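Local coordinates for protein MgGH51 (PDB 6ZPV) that probably hydrolyses terminal alpha-L-arabinofuranosyl residues from arabinose-containing polysaccharides, as a fungal GH51 alpha-L-arabinofuranosidase, at residues S123-Q135 with V178-F192. Sequence-based numbering, arbitrary orientation.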
loop_
_atom_site.group_PDB
_atom_site.type_symbol
_atom_site.label_atom_id
_atom_site.label_comp_id
_atom_site.label_asym_id
_atom_site.label_seq_id
_atom_site.Cartn_x
_atom_site.Cartn_y
_atom_site.Cartn_z
ATOM N N SER A 123 37.099 -0.793 25.051
ATOM C CA SER A 123 37.054 -2.022 25.842
ATOM C C SER A 123 36.961 -1.702 27.339
ATOM O O SER A 123 37.684 -0.827 27.819
ATOM C CB SER A 123 38.299 -2.857 25.598
ATOM O OG SER A 123 38.239 -4.140 26.200
ATOM N N SER A 124 36.149 -2.435 28.035
ATOM C CA SER A 124 35.954 -2.270 29.480
ATOM C C SER A 124 35.772 -3.605 30.175
ATOM O O SER A 124 35.544 -4.616 29.519
ATOM C CB SER A 124 34.773 -1.355 29.815
ATOM O OG SER A 124 33.581 -2.145 29.759
ATOM N N SER A 125 35.815 -3.549 31.488
ATOM C CA SER A 125 35.574 -4.773 32.309
ATOM C C SER A 125 34.078 -5.015 32.569
ATOM O O SER A 125 33.741 -5.939 33.333
ATOM C CB SER A 125 36.281 -4.679 33.612
ATOM O OG SER A 125 35.817 -3.547 34.354
ATOM N N PHE A 126 33.175 -4.343 31.874
ATOM C CA PHE A 126 31.730 -4.600 32.094
ATOM C C PHE A 126 31.463 -6.082 31.966
ATOM O O PHE A 126 31.857 -6.748 30.999
ATOM C CB PHE A 126 30.875 -3.831 31.069
ATOM C CG PHE A 126 29.407 -4.103 31.267
ATOM C CD1 PHE A 126 28.715 -3.455 32.284
ATOM C CD2 PHE A 126 28.729 -5.029 30.516
ATOM C CE1 PHE A 126 27.382 -3.753 32.521
ATOM C CE2 PHE A 126 27.386 -5.305 30.725
ATOM C CZ PHE A 126 26.720 -4.667 31.737
ATOM N N SER A 127 30.576 -6.569 32.826
ATOM C CA SER A 127 30.046 -7.945 32.726
ATOM C C SER A 127 28.628 -7.942 33.280
ATOM O O SER A 127 28.416 -7.590 34.451
ATOM C CB SER A 127 30.890 -8.918 33.483
ATOM O OG SER A 127 30.427 -10.234 33.449
ATOM N N GLY A 128 27.656 -8.259 32.451
ATOM C CA GLY A 128 26.250 -8.225 32.919
ATOM C C GLY A 128 25.290 -8.547 31.817
ATOM O O GLY A 128 25.705 -8.691 30.633
ATOM N N ALA A 129 24.035 -8.690 32.173
ATOM C CA ALA A 129 22.965 -9.005 31.196
ATOM C C ALA A 129 22.524 -7.747 30.465
ATOM O O ALA A 129 22.327 -6.696 31.085
ATOM C CB ALA A 129 21.765 -9.577 31.949
ATOM N N LEU A 130 22.270 -7.914 29.166
ATOM C CA LEU A 130 21.567 -6.938 28.315
ATOM C C LEU A 130 20.149 -7.481 28.222
ATOM O O LEU A 130 19.959 -8.651 27.749
ATOM C CB LEU A 130 22.297 -6.874 26.987
ATOM C CG LEU A 130 21.784 -6.005 25.843
ATOM C CD1 LEU A 130 20.356 -6.236 25.415
ATOM C CD2 LEU A 130 22.153 -4.560 25.865
ATOM N N THR A 131 19.156 -6.728 28.661
ATOM C CA THR A 131 17.754 -7.114 28.637
ATOM C C THR A 131 17.053 -6.321 27.534
ATOM O O THR A 131 17.221 -5.121 27.410
ATOM C CB THR A 131 17.092 -6.862 29.987
ATOM O OG1 THR A 131 17.802 -7.637 30.976
ATOM C CG2 THR A 131 15.644 -7.314 30.025
ATOM N N VAL A 132 16.224 -7.005 26.752
ATOM C CA VAL A 132 15.312 -6.355 25.808
ATOM C C VAL A 132 13.880 -6.751 26.190
ATOM O O VAL A 132 13.654 -7.808 26.829
ATOM C CB VAL A 132 15.615 -6.709 24.348
ATOM C CG1 VAL A 132 17.052 -6.426 24.020
ATOM C CG2 VAL A 132 15.239 -8.131 23.953
ATOM N N GLY A 133 12.917 -5.960 25.795
ATOM C CA GLY A 133 11.534 -6.295 26.137
ATOM C C GLY A 133 10.537 -5.307 25.677
ATOM O O GLY A 133 10.796 -4.408 24.863
ATOM N N LEU A 134 9.298 -5.552 26.141
ATOM C CA LEU A 134 8.157 -4.673 25.924
ATOM C C LEU A 134 7.631 -4.210 27.311
ATOM O O LEU A 134 7.559 -5.049 28.206
ATOM C CB LEU A 134 7.068 -5.413 25.144
ATOM C CG LEU A 134 7.395 -5.608 23.676
ATOM C CD1 LEU A 134 6.583 -6.787 23.102
ATOM C CD2 LEU A 134 7.095 -4.334 22.894
ATOM N N GLN A 135 7.303 -2.926 27.423
ATOM C CA GLN A 135 6.753 -2.366 28.659
ATOM C C GLN A 135 5.549 -1.514 28.299
ATOM O O GLN A 135 5.482 -0.929 27.228
ATOM C CB GLN A 135 7.835 -1.600 29.427
ATOM C CG GLN A 135 8.346 -0.366 28.696
ATOM C CD GLN A 135 9.288 0.438 29.548
ATOM O OE1 GLN A 135 10.254 -0.075 30.066
ATOM N NE2 GLN A 135 9.001 1.738 29.681
ATOM N N VAL A 178 15.429 -1.520 25.896
ATOM C CA VAL A 178 16.750 -2.135 26.096
ATOM C C VAL A 178 17.290 -1.580 27.399
ATOM O O VAL A 178 17.325 -0.344 27.555
ATOM C CB VAL A 178 17.701 -1.825 24.936
ATOM C CG1 VAL A 178 19.073 -2.412 25.179
ATOM C CG2 VAL A 178 17.121 -2.288 23.617
ATOM N N THR A 179 17.698 -2.425 28.332
ATOM C CA THR A 179 18.310 -1.967 29.596
ATOM C C THR A 179 19.525 -2.819 29.938
ATOM O O THR A 179 19.610 -4.014 29.620
ATOM C CB THR A 179 17.300 -1.977 30.746
ATOM O OG1 THR A 179 16.799 -3.277 31.008
ATOM C CG2 THR A 179 16.171 -1.025 30.531
ATOM N N ILE A 180 20.372 -2.204 30.766
ATOM C CA ILE A 180 21.369 -2.950 31.576
ATOM C C ILE A 180 21.163 -2.510 33.038
ATOM O O ILE A 180 20.482 -1.515 33.345
ATOM C CB ILE A 180 22.810 -2.694 31.087
ATOM C CG1 ILE A 180 23.244 -1.236 31.216
ATOM C CG2 ILE A 180 23.020 -3.219 29.699
ATOM C CD1 ILE A 180 24.702 -0.998 30.882
ATOM N N ASP A 181 21.799 -3.229 33.933
ATOM C CA ASP A 181 21.824 -2.894 35.342
ATOM C C ASP A 181 22.728 -1.680 35.513
ATOM O O ASP A 181 23.920 -1.701 35.181
ATOM C CB ASP A 181 22.296 -4.101 36.151
ATOM C CG ASP A 181 22.289 -3.894 37.627
ATOM O OD1 ASP A 181 22.953 -2.948 38.100
ATOM O OD2 ASP A 181 21.658 -4.719 38.354
ATOM N N GLY A 182 22.169 -0.584 36.046
ATOM C CA GLY A 182 22.909 0.686 36.169
ATOM C C GLY A 182 24.064 0.662 37.138
ATOM O O GLY A 182 24.992 1.461 37.002
ATOM N N ALA A 183 24.013 -0.222 38.123
ATOM C CA ALA A 183 25.153 -0.368 39.046
ATOM C C ALA A 183 26.287 -1.092 38.313
ATOM O O ALA A 183 27.444 -0.613 38.311
ATOM C CB ALA A 183 24.746 -1.086 40.326
ATOM N N ALA A 184 25.993 -2.255 37.690
ATOM C CA ALA A 184 27.001 -2.963 36.892
ATOM C C ALA A 184 27.516 -2.081 35.751
ATOM O O ALA A 184 28.702 -2.200 35.389
ATOM C CB ALA A 184 26.448 -4.267 36.355
ATOM N N GLY A 185 26.656 -1.239 35.223
ATOM C CA GLY A 185 26.924 -0.459 34.029
ATOM C C GLY A 185 27.355 0.989 34.255
ATOM O O GLY A 185 27.545 1.735 33.280
ATOM N N ALA A 186 27.557 1.380 35.499
ATOM C CA ALA A 186 27.864 2.786 35.801
ATOM C C ALA A 186 29.159 3.173 35.051
ATOM O O ALA A 186 30.154 2.455 35.139
ATOM C CB ALA A 186 27.989 2.967 37.286
ATOM N N GLY A 187 29.118 4.318 34.371
ATOM C CA GLY A 187 30.289 4.777 33.621
ATOM C C GLY A 187 30.488 4.150 32.248
ATOM O O GLY A 187 31.469 4.510 31.580
ATOM N N GLN A 188 29.628 3.253 31.806
ATOM C CA GLN A 188 29.842 2.573 30.512
ATOM C C GLN A 188 29.293 3.385 29.345
ATOM O O GLN A 188 28.262 4.068 29.517
ATOM C CB GLN A 188 29.190 1.187 30.512
ATOM C CG GLN A 188 29.747 0.240 31.560
ATOM C CD GLN A 188 31.164 -0.216 31.344
ATOM O OE1 GLN A 188 31.569 -0.363 30.177
ATOM N NE2 GLN A 188 31.835 -0.527 32.433
ATOM N N THR A 189 29.861 3.171 28.165
ATOM C CA THR A 189 29.275 3.652 26.892
ATOM C C THR A 189 29.181 2.471 25.919
ATOM O O THR A 189 30.149 1.687 25.804
ATOM C CB THR A 189 30.088 4.765 26.257
ATOM O OG1 THR A 189 30.117 5.877 27.123
ATOM C CG2 THR A 189 29.541 5.186 24.910
ATOM N N ILE A 190 28.023 2.291 25.306
ATOM C CA ILE A 190 27.809 1.258 24.289
ATOM C C ILE A 190 27.245 1.951 23.044
ATOM O O ILE A 190 26.362 2.834 23.158
ATOM C CB ILE A 190 26.813 0.167 24.776
ATOM C CG1 ILE A 190 27.285 -0.458 26.102
ATOM C CG2 ILE A 190 26.649 -0.882 23.701
ATOM C CD1 ILE A 190 26.272 -1.373 26.743
ATOM N N ASN A 191 27.735 1.573 21.868
ATOM C CA ASN A 191 27.167 2.038 20.590
ATOM C C ASN A 191 26.217 0.934 20.072
ATOM O O ASN A 191 26.578 -0.260 20.067
ATOM C CB ASN A 191 28.199 2.328 19.530
ATOM C CG ASN A 191 29.059 3.562 19.764
ATOM O OD1 ASN A 191 29.010 4.155 20.844
ATOM N ND2 ASN A 191 29.865 3.920 18.743
ATOM N N PHE A 192 25.033 1.370 19.597
ATOM C CA PHE A 192 24.021 0.460 19.045
ATOM C C PHE A 192 23.667 0.850 17.629
ATOM O O PHE A 192 23.724 2.060 17.293
ATOM C CB PHE A 192 22.740 0.493 19.898
ATOM C CG PHE A 192 22.840 -0.066 21.292
ATOM C CD1 PHE A 192 22.590 -1.393 21.505
ATOM C CD2 PHE A 192 23.139 0.764 22.395
ATOM C CE1 PHE A 192 22.648 -1.911 22.793
ATOM C CE2 PHE A 192 23.175 0.220 23.659
ATOM C CZ PHE A 192 22.931 -1.105 23.862
HETATM O O HOH W 1 34.038 -1.606 33.883
HETATM O O HOH W 2 30.139 -4.641 35.098
HETATM O O HOH W 3 23.552 -5.439 33.202
#
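Thr131 and Thr179 pair as antiparallel neighbours where strands 127-135 and 178-181 run side by side, their axes 4.8 Å apart at an angle of 148°. Two nearly straight backbone bonds join the threonines, Thr131 N to Thr179 O and Thr179 N to Thr131 O, each 2.9 Å. Beyond Ile180 the strands splay, and a water spans the gap, donating to Ala129 O and accepting from Asp181 N. The chain then passes through a type I turn (Ala183-Ala186) and an overlapping type II turn (Gly185-Gln188), begun by an Asx turn in which Asp181 OD1 accepts from Ala183 N; the same oxygen also accepts from Ala184 N. On the inner face Leu130 CD2 meets Val178 CG1 at 3.8 Å and also reaches the edge of the Phe192 ring, at CZ, from the facing sheet. Phe126, its CG anti to the backbone N (chi1 179°), carries its ring to the turn: Ala184 O lies at the ring edge, 3.3 Å from Phe126 CD1, while Gly185 CA and Ile180 CD1 approach obliquely. The Gln188 chain, bent at chi2, lays its amide against Phe126, with Gln188 CD 3.6 Å from Phe126 CB. Ser124 OG donates to Gln188 OE1 at 2.7 Å, tilted 23° from the carbonyl plane, and accepts from Phe126 N in an ST turn. With an alanine at Gln188, the Ser124 hydroxyl would probably lose its acceptor and Phe126 CB the amide that covers it. The arrangement is that of a beta-sandwich: strand 127-136 lies between 174-181 and 141-150 in one antiparallel sheet, and loop 182-188 crosses to strand 189-198 of the other.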